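Local atomic coordinates of 16S rRNA methylase (PDB entry 3P2E), a protein that methylates N1 of adenine 1408 in 16S rRNA of assembled 30S subunits, using S-adenosyl-L-methionine, and so confers resistance to various aminoglycosides. Residues 101-106 against 135-140; 183-188 against 209-214. All coordinates share one frame; numbering follows the deposited sequence.

Overall arrangement
Both contacts lie in one seven-stranded mixed sheet of strand order 3-2-1-4-5-7-6. Contact 1 joins strands 98-104 and 133-139. Contact 2 joins strands 209-215 and 178-185, at the rim of the sheet. Their centres are about 9 Å apart. Strands 133-139 and 209-215 are neighbours, so the two contacts meet directly. The backbone pairs T139 N to F210 O and F137 O to V212 N, both 2.9 Å, are probable hydrogen bonds. S-adenosyl-L-homocysteine sits at the C-terminal end of strand 98-104, in contact 1. Contact 2 is farther off: the F209 side chain lies about 9 Å from the ligand, nearest atoms. The side chains of F105 and F209 are about 4 Å apart.

Contact 1 (101-106 against 135-140); sequences ISILFP and FEFVTT. With SAH (S-adenosyl-L-homocysteine), chain C.
I101 to L104 pair in parallel with F135 to V138. The short strand axes approach to 4.8 Å and run within 2° of parallel. Four backbone hydrogen bonds join them: E136 N to I101 O, I103 N to E136 O, V138 N to I103 O, and F105 N to V138 O. The last is 2.8 Å long and joins the turn after L104 to the neighbouring strand. CA-H...O contacts, such as S102 CA to E136 O, add to the ladder.

Apolar contacts lie on both faces. On one, I103 CD1 lies 3.7 Å from F137 CE1. F135 CD1 stands over the centre of the F137 ring, and F177 meets both phenylalanines. On the other face, L104 CD2 touches V138 CG2 at 3.8 Å. V138 CG1, anti to the backbone N (chi1 -179°), reaches F105 CE1 at 3.7 Å. Beyond the strand, P106 CG packs on T139 CG2.

Polar groups have partners beyond the pairing. The extended chain of E136 brings its OE1 to 3.7 Å from L104 CD2, and R211 packs against E136 from the next strand. S102 OG is hydrogen-bonded to D30 and H28. One water donates to P106 O and to T140 O, bridging the two diverging chain ends.

The ligand amino nitrogen, SAH N, donates to L104 O at 2.8 Å. SAH OXT lies in plane at the F105 ring edge, 3.4 Å from CD2. W197 NE1 holds F105 O. This is the Rossmann-like methyltransferase arrangement, in which the C-terminal end of strand 98-104 opens into the cofactor pocket.

Contact 2 (183-188 against 209-214); sequences KELDNE and FFRVSG
F209 turns the edge of its ring to L185 O, which lies in plane with the ring and 3.6 Å from CD2. The two residues belong to the antiparallel pairing of strand 209-215 with edge strand 178-185, at the outer edge of the methyltransferase sheet. The short strand segments run 147° apart, so they are antiparallel with a twist. K183 with R211 and L185 with F209 are hydrogen-bonded pairs, each with two backbone bonds. E184 with F210 is the non-hydrogen-bonded pair between them. L185 N to F209 O is 2.7 Å, with the donor above the carbonyl plane. The return bond, F209 N to L185 O, is longer at 3.2 Å.

The tight part centres on buried F209 and L185. F209 CG is anti to its carbonyl carbon (chi1 -60°). D186 O and N187 N border the F209 ring where the chain enters helix 187-190. V190 of that helix also touches F209. D186 is the N-cap: its OD1 is hydrogen-bonded to Y189 N.

The K183 and E184 ends face solvent. Exposed E184 extends alongside buried F210. Its CD comes within 3.5 Å of F210 CE1, with carboxylate and ring planes 43° apart. E184 OE1 is hydrogen-bonded to S208 OG, which ties its carboxylate to the residue just before F209. On the face that carries L185 and F209, K183 and R211 lie side by side and point the same way. K183 NZ and R211 NH2 are 4.4 Å apart, so the two charges probably repel weakly. Buried L185 meets the outer arginine here. Its CD1 lies 3.9 Å from R211 CB and over one face of the R211 guanidinium, 4.1 Å above the plane and displaced from its centre.

Contact 1 (101-106 against 135-140)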
loop_
_atom_site.group_PDB
_atom_site.type_symbol
_atom_site.label_atom_id
_atom_site.label_comp_id
_atom_site.label_asym_id
_atom_site.label_seq_id
_atom_site.Cartn_x
_atom_site.Cartn_y
_atom_site.Cartn_z
ATOM N N ILE A 101 0.616 -6.854 -1.672
ATOM C CA ILE A 101 0.455 -5.814 -0.663
ATOM C C ILE A 101 1.688 -4.935 -0.626
ATOM O O ILE A 101 2.813 -5.428 -0.662
ATOM C CB ILE A 101 0.267 -6.412 0.755
ATOM C CG1 ILE A 101 -1.040 -7.201 0.833
ATOM C CG2 ILE A 101 0.257 -5.298 1.793
ATOM C CD1 ILE A 101 -1.018 -8.523 0.109
ATOM N N SER A 102 1.477 -3.629 -0.549
ATOM C CA SER A 102 2.596 -2.710 -0.496
ATOM C C SER A 102 2.433 -1.668 0.600
ATOM O O SER A 102 1.316 -1.325 0.992
ATOM C CB SER A 102 2.761 -1.993 -1.838
ATOM O OG SER A 102 1.626 -1.194 -2.126
ATOM N N ILE A 103 3.568 -1.212 1.116
ATOM C CA ILE A 103 3.625 -0.146 2.111
ATOM C C ILE A 103 4.759 0.714 1.558
ATOM O O ILE A 103 5.928 0.313 1.586
ATOM C CB ILE A 103 3.976 -0.661 3.530
ATOM C CG1 ILE A 103 2.855 -1.571 4.046
ATOM C CG2 ILE A 103 4.130 0.523 4.488
ATOM C CD1 ILE A 103 3.090 -2.117 5.456
ATOM N N LEU A 104 4.408 1.884 1.031
ATOM C CA LEU A 104 5.395 2.763 0.412
ATOM C C LEU A 104 5.656 4.056 1.162
ATOM O O LEU A 104 4.722 4.784 1.496
ATOM C CB LEU A 104 4.945 3.111 -1.010
ATOM C CG LEU A 104 4.466 1.942 -1.869
ATOM C CD1 LEU A 104 3.846 2.481 -3.147
ATOM C CD2 LEU A 104 5.625 1.009 -2.170
ATOM N N PHE A 105 6.934 4.327 1.417
ATOM C CA PHE A 105 7.361 5.548 2.100
ATOM C C PHE A 105 6.485 5.863 3.307
ATOM O O PHE A 105 5.988 6.987 3.451
ATOM C CB PHE A 105 7.327 6.711 1.108
ATOM C CG PHE A 105 7.907 6.364 -0.235
ATOM C CD1 PHE A 105 9.275 6.151 -0.384
ATOM C CD2 PHE A 105 7.077 6.200 -1.337
ATOM C CE1 PHE A 105 9.810 5.771 -1.623
ATOM C CE2 PHE A 105 7.597 5.822 -2.578
ATOM C CZ PHE A 105 8.972 5.606 -2.717
ATOM N N PRO A 106 6.286 4.876 4.198
ATOM C CA PRO A 106 5.454 5.114 5.376
ATOM C C PRO A 106 6.053 6.157 6.314
ATOM O O PRO A 106 7.255 6.440 6.269
ATOM C CB PRO A 106 5.369 3.732 6.021
ATOM C CG PRO A 106 6.717 3.146 5.709
ATOM C CD PRO A 106 6.901 3.535 4.250
ATOM N N PHE A 135 4.750 -9.148 -1.485
ATOM C CA PHE A 135 4.698 -7.958 -0.645
ATOM C C PHE A 135 5.910 -7.093 -0.930
ATOM O O PHE A 135 6.944 -7.578 -1.395
ATOM C CB PHE A 135 4.636 -8.322 0.846
ATOM C CG PHE A 135 5.967 -8.670 1.456
ATOM C CD1 PHE A 135 6.763 -7.686 2.038
ATOM C CD2 PHE A 135 6.419 -9.986 1.461
ATOM C CE1 PHE A 135 7.991 -8.007 2.619
ATOM C CE2 PHE A 135 7.647 -10.321 2.038
ATOM C CZ PHE A 135 8.433 -9.329 2.618
ATOM N N GLU A 136 5.765 -5.801 -0.664
ATOM C CA GLU A 136 6.832 -4.850 -0.889
ATOM C C GLU A 136 6.741 -3.722 0.128
ATOM O O GLU A 136 5.705 -3.070 0.234
ATOM C CB GLU A 136 6.707 -4.293 -2.308
ATOM C CG GLU A 136 7.401 -2.972 -2.551
ATOM C CD GLU A 136 7.066 -2.409 -3.917
ATOM O OE1 GLU A 136 5.875 -2.132 -4.178
ATOM O OE2 GLU A 136 7.991 -2.250 -4.734
ATOM N N PHE A 137 7.816 -3.520 0.889
ATOM C CA PHE A 137 7.882 -2.442 1.879
ATOM C C PHE A 137 9.044 -1.543 1.467
ATOM O O PHE A 137 10.194 -1.986 1.449
ATOM C CB PHE A 137 8.169 -2.970 3.297
ATOM C CG PHE A 137 7.158 -3.961 3.822
ATOM C CD1 PHE A 137 5.845 -3.977 3.356
ATOM C CD2 PHE A 137 7.525 -4.866 4.819
ATOM C CE1 PHE A 137 4.910 -4.881 3.872
ATOM C CE2 PHE A 137 6.599 -5.775 5.342
ATOM C CZ PHE A 137 5.291 -5.782 4.868
ATOM N N VAL A 138 8.752 -0.292 1.127
ATOM C CA VAL A 138 9.800 0.647 0.724
ATOM C C VAL A 138 9.874 1.741 1.782
ATOM O O VAL A 138 8.921 2.501 1.974
ATOM C CB VAL A 138 9.490 1.265 -0.656
ATOM C CG1 VAL A 138 10.604 2.224 -1.068
ATOM C CG2 VAL A 138 9.330 0.159 -1.685
ATOM N N THR A 139 11.010 1.826 2.468
ATOM C CA THR A 139 11.161 2.800 3.539
ATOM C C THR A 139 12.361 3.731 3.421
ATOM O O THR A 139 13.305 3.482 2.670
ATOM C CB THR A 139 11.277 2.087 4.903
ATOM O OG1 THR A 139 12.404 1.201 4.878
ATOM C CG2 THR A 139 10.026 1.282 5.202
ATOM N N THR A 140 12.298 4.812 4.187
ATOM C CA THR A 140 13.370 5.792 4.260
ATOM C C THR A 140 13.154 6.576 5.550
ATOM O O THR A 140 12.015 6.815 5.951
ATOM C CB THR A 140 13.362 6.766 3.065
ATOM O OG1 THR A 140 14.522 7.607 3.139
ATOM C CG2 THR A 140 12.106 7.633 3.071
HETATM N N SAH C . 2.252 5.787 0.617
HETATM C CA SAH C . 2.207 7.150 0.711
HETATM C CB SAH C . 2.657 7.598 2.104
HETATM C CG SAH C . 2.281 8.974 2.567
HETATM S SD SAH C . 2.805 9.465 4.176
HETATM C C SAH C . 3.027 7.781 -0.496
HETATM O O SAH C . 2.543 8.813 -0.705
HETATM O OXT SAH C . 3.922 7.292 -1.022
HETATM C "C5'" SAH C . 2.459 8.197 5.402
HETATM C "C4'" SAH C . 0.918 7.788 5.276
HETATM O "O4'" SAH C . 0.830 6.684 6.186
HETATM C "C3'" SAH C . -0.071 8.845 5.724
HETATM O "O3'" SAH C . -1.038 9.130 4.665
HETATM C "C2'" SAH C . -0.691 8.262 7.046
HETATM O "O2'" SAH C . -2.037 8.598 7.304
HETATM C "C1'" SAH C . -0.466 6.746 6.861
HETATM N N9 SAH C . -0.392 5.969 8.161
HETATM C C8 SAH C . 0.370 6.291 9.293
HETATM N N7 SAH C . 0.180 5.450 10.293
HETATM C C5 SAH C . -0.774 4.533 9.736
HETATM C C6 SAH C . -1.348 3.393 10.397
HETATM N N6 SAH C . -1.031 3.058 11.670
HETATM N N1 SAH C . -2.245 2.682 9.618
HETATM C C2 SAH C . -2.566 3.036 8.302
HETATM N N3 SAH C . -2.003 4.142 7.672
HETATM C C4 SAH C . -1.120 4.828 8.470
HETATM O O HOH W 1 9.504 5.849 4.752
#

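Contact 2 (183-188 against 209-214)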
loop_
_atom_site.group_PDB
_atom_site.type_symbol
_atom_site.label_atom_id
_atom_site.label_comp_id
_atom_site.label_asym_id
_atom_site.label_seq_id
_atom_site.Cartn_x
_atom_site.Cartn_y
_atom_site.Cartn_z
ATOM N N LYS A 183 16.799 -4.452 -1.414
ATOM C CA LYS A 183 17.539 -3.598 -2.333
ATOM C C LYS A 183 17.544 -2.141 -1.894
ATOM O O LYS A 183 16.528 -1.621 -1.447
ATOM C CB LYS A 183 16.920 -3.703 -3.731
ATOM C CG LYS A 183 17.681 -2.970 -4.829
ATOM C CD LYS A 183 17.047 -3.235 -6.186
ATOM C CE LYS A 183 17.847 -2.605 -7.318
ATOM N NZ LYS A 183 17.227 -2.888 -8.649
ATOM N N GLU A 184 18.696 -1.489 -2.021
ATOM C CA GLU A 184 18.802 -0.080 -1.669
ATOM C C GLU A 184 18.554 0.704 -2.955
ATOM O O GLU A 184 19.259 0.520 -3.950
ATOM C CB GLU A 184 20.197 0.226 -1.108
ATOM C CG GLU A 184 20.357 1.650 -0.588
ATOM C CD GLU A 184 21.615 1.833 0.240
ATOM O OE1 GLU A 184 21.884 2.976 0.667
ATOM O OE2 GLU A 184 22.332 0.835 0.468
ATOM N N LEU A 185 17.545 1.570 -2.935
ATOM C CA LEU A 185 17.184 2.365 -4.105
ATOM C C LEU A 185 17.581 3.833 -3.934
ATOM O O LEU A 185 17.817 4.286 -2.814
ATOM C CB LEU A 185 15.677 2.240 -4.352
ATOM C CG LEU A 185 15.199 0.795 -4.544
ATOM C CD1 LEU A 185 13.688 0.712 -4.369
ATOM C CD2 LEU A 185 15.623 0.295 -5.916
ATOM N N ASP A 186 17.650 4.570 -5.043
ATOM C CA ASP A 186 18.038 5.978 -4.994
ATOM C C ASP A 186 16.925 6.967 -5.320
ATOM O O ASP A 186 15.798 6.580 -5.630
ATOM C CB ASP A 186 19.231 6.240 -5.931
ATOM C CG ASP A 186 18.971 5.796 -7.363
ATOM O OD1 ASP A 186 17.803 5.791 -7.804
ATOM O OD2 ASP A 186 19.952 5.462 -8.065
ATOM N N ASN A 187 17.244 8.256 -5.238
ATOM C CA ASN A 187 16.262 9.293 -5.528
ATOM C C ASN A 187 15.672 9.138 -6.927
ATOM O O ASN A 187 14.470 9.303 -7.112
ATOM C CB ASN A 187 16.888 10.690 -5.405
ATOM C CG ASN A 187 17.213 11.066 -3.976
ATOM O OD1 ASN A 187 16.685 12.047 -3.439
ATOM N ND2 ASN A 187 18.092 10.297 -3.352
ATOM N N GLU A 188 16.513 8.826 -7.911
ATOM C CA GLU A 188 16.032 8.679 -9.282
ATOM C C GLU A 188 14.887 7.677 -9.357
ATOM O O GLU A 188 13.882 7.911 -10.033
ATOM C CB GLU A 188 17.159 8.225 -10.212
ATOM C CG GLU A 188 16.817 8.395 -11.681
ATOM C CD GLU A 188 17.791 7.692 -12.603
ATOM O OE1 GLU A 188 19.015 7.775 -12.363
ATOM O OE2 GLU A 188 17.325 7.062 -13.577
ATOM N N PHE A 209 16.834 4.743 0.162
ATOM C CA PHE A 209 15.526 4.102 0.235
ATOM C C PHE A 209 15.811 2.605 0.247
ATOM O O PHE A 209 16.756 2.140 -0.394
ATOM C CB PHE A 209 14.677 4.467 -0.989
ATOM C CG PHE A 209 14.430 5.942 -1.134
ATOM C CD1 PHE A 209 13.290 6.531 -0.593
ATOM C CD2 PHE A 209 15.345 6.747 -1.807
ATOM C CE1 PHE A 209 13.066 7.901 -0.721
ATOM C CE2 PHE A 209 15.132 8.117 -1.938
ATOM C CZ PHE A 209 13.989 8.695 -1.395
ATOM N N PHE A 210 15.008 1.853 0.990
ATOM C CA PHE A 210 15.203 0.414 1.084
ATOM C C PHE A 210 13.926 -0.337 0.773
ATOM O O PHE A 210 12.863 -0.018 1.306
ATOM C CB PHE A 210 15.674 0.046 2.493
ATOM C CG PHE A 210 16.952 0.717 2.888
ATOM C CD1 PHE A 210 18.173 0.255 2.403
ATOM C CD2 PHE A 210 16.932 1.843 3.704
ATOM C CE1 PHE A 210 19.358 0.913 2.724
ATOM C CE2 PHE A 210 18.110 2.506 4.028
ATOM C CZ PHE A 210 19.323 2.041 3.537
ATOM N N ARG A 211 14.025 -1.328 -0.103
ATOM C CA ARG A 211 12.858 -2.127 -0.432
ATOM C C ARG A 211 13.063 -3.545 0.046
ATOM O O ARG A 211 13.997 -4.219 -0.380
ATOM C CB ARG A 211 12.590 -2.156 -1.937
ATOM C CG ARG A 211 11.416 -3.074 -2.317
ATOM C CD ARG A 211 11.116 -3.016 -3.804
ATOM N NE ARG A 211 12.212 -3.568 -4.595
ATOM C CZ ARG A 211 12.460 -3.236 -5.858
ATOM N NH1 ARG A 211 11.692 -2.349 -6.475
ATOM N NH2 ARG A 211 13.471 -3.800 -6.507
ATOM N N VAL A 212 12.198 -3.978 0.954
ATOM C CA VAL A 212 12.230 -5.342 1.455
ATOM C C VAL A 212 11.024 -5.962 0.761
ATOM O O VAL A 212 9.901 -5.495 0.922
ATOM C CB VAL A 212 12.046 -5.394 2.988
ATOM C CG1 VAL A 212 11.886 -6.832 3.448
ATOM C CG2 VAL A 212 13.251 -4.770 3.671
ATOM N N SER A 213 11.257 -6.998 -0.038
ATOM C CA SER A 213 10.159 -7.623 -0.759
ATOM C C SER A 213 10.230 -9.133 -0.641
ATOM O O SER A 213 11.265 -9.683 -0.261
ATOM C CB SER A 213 10.196 -7.207 -2.234
ATOM O OG SER A 213 11.436 -7.534 -2.835
ATOM N N GLY A 214 9.126 -9.796 -0.964
ATOM C CA GLY A 214 9.087 -11.244 -0.877
ATOM C C GLY A 214 7.680 -11.775 -1.038
ATOM O O GLY A 214 6.849 -11.154 -1.702
#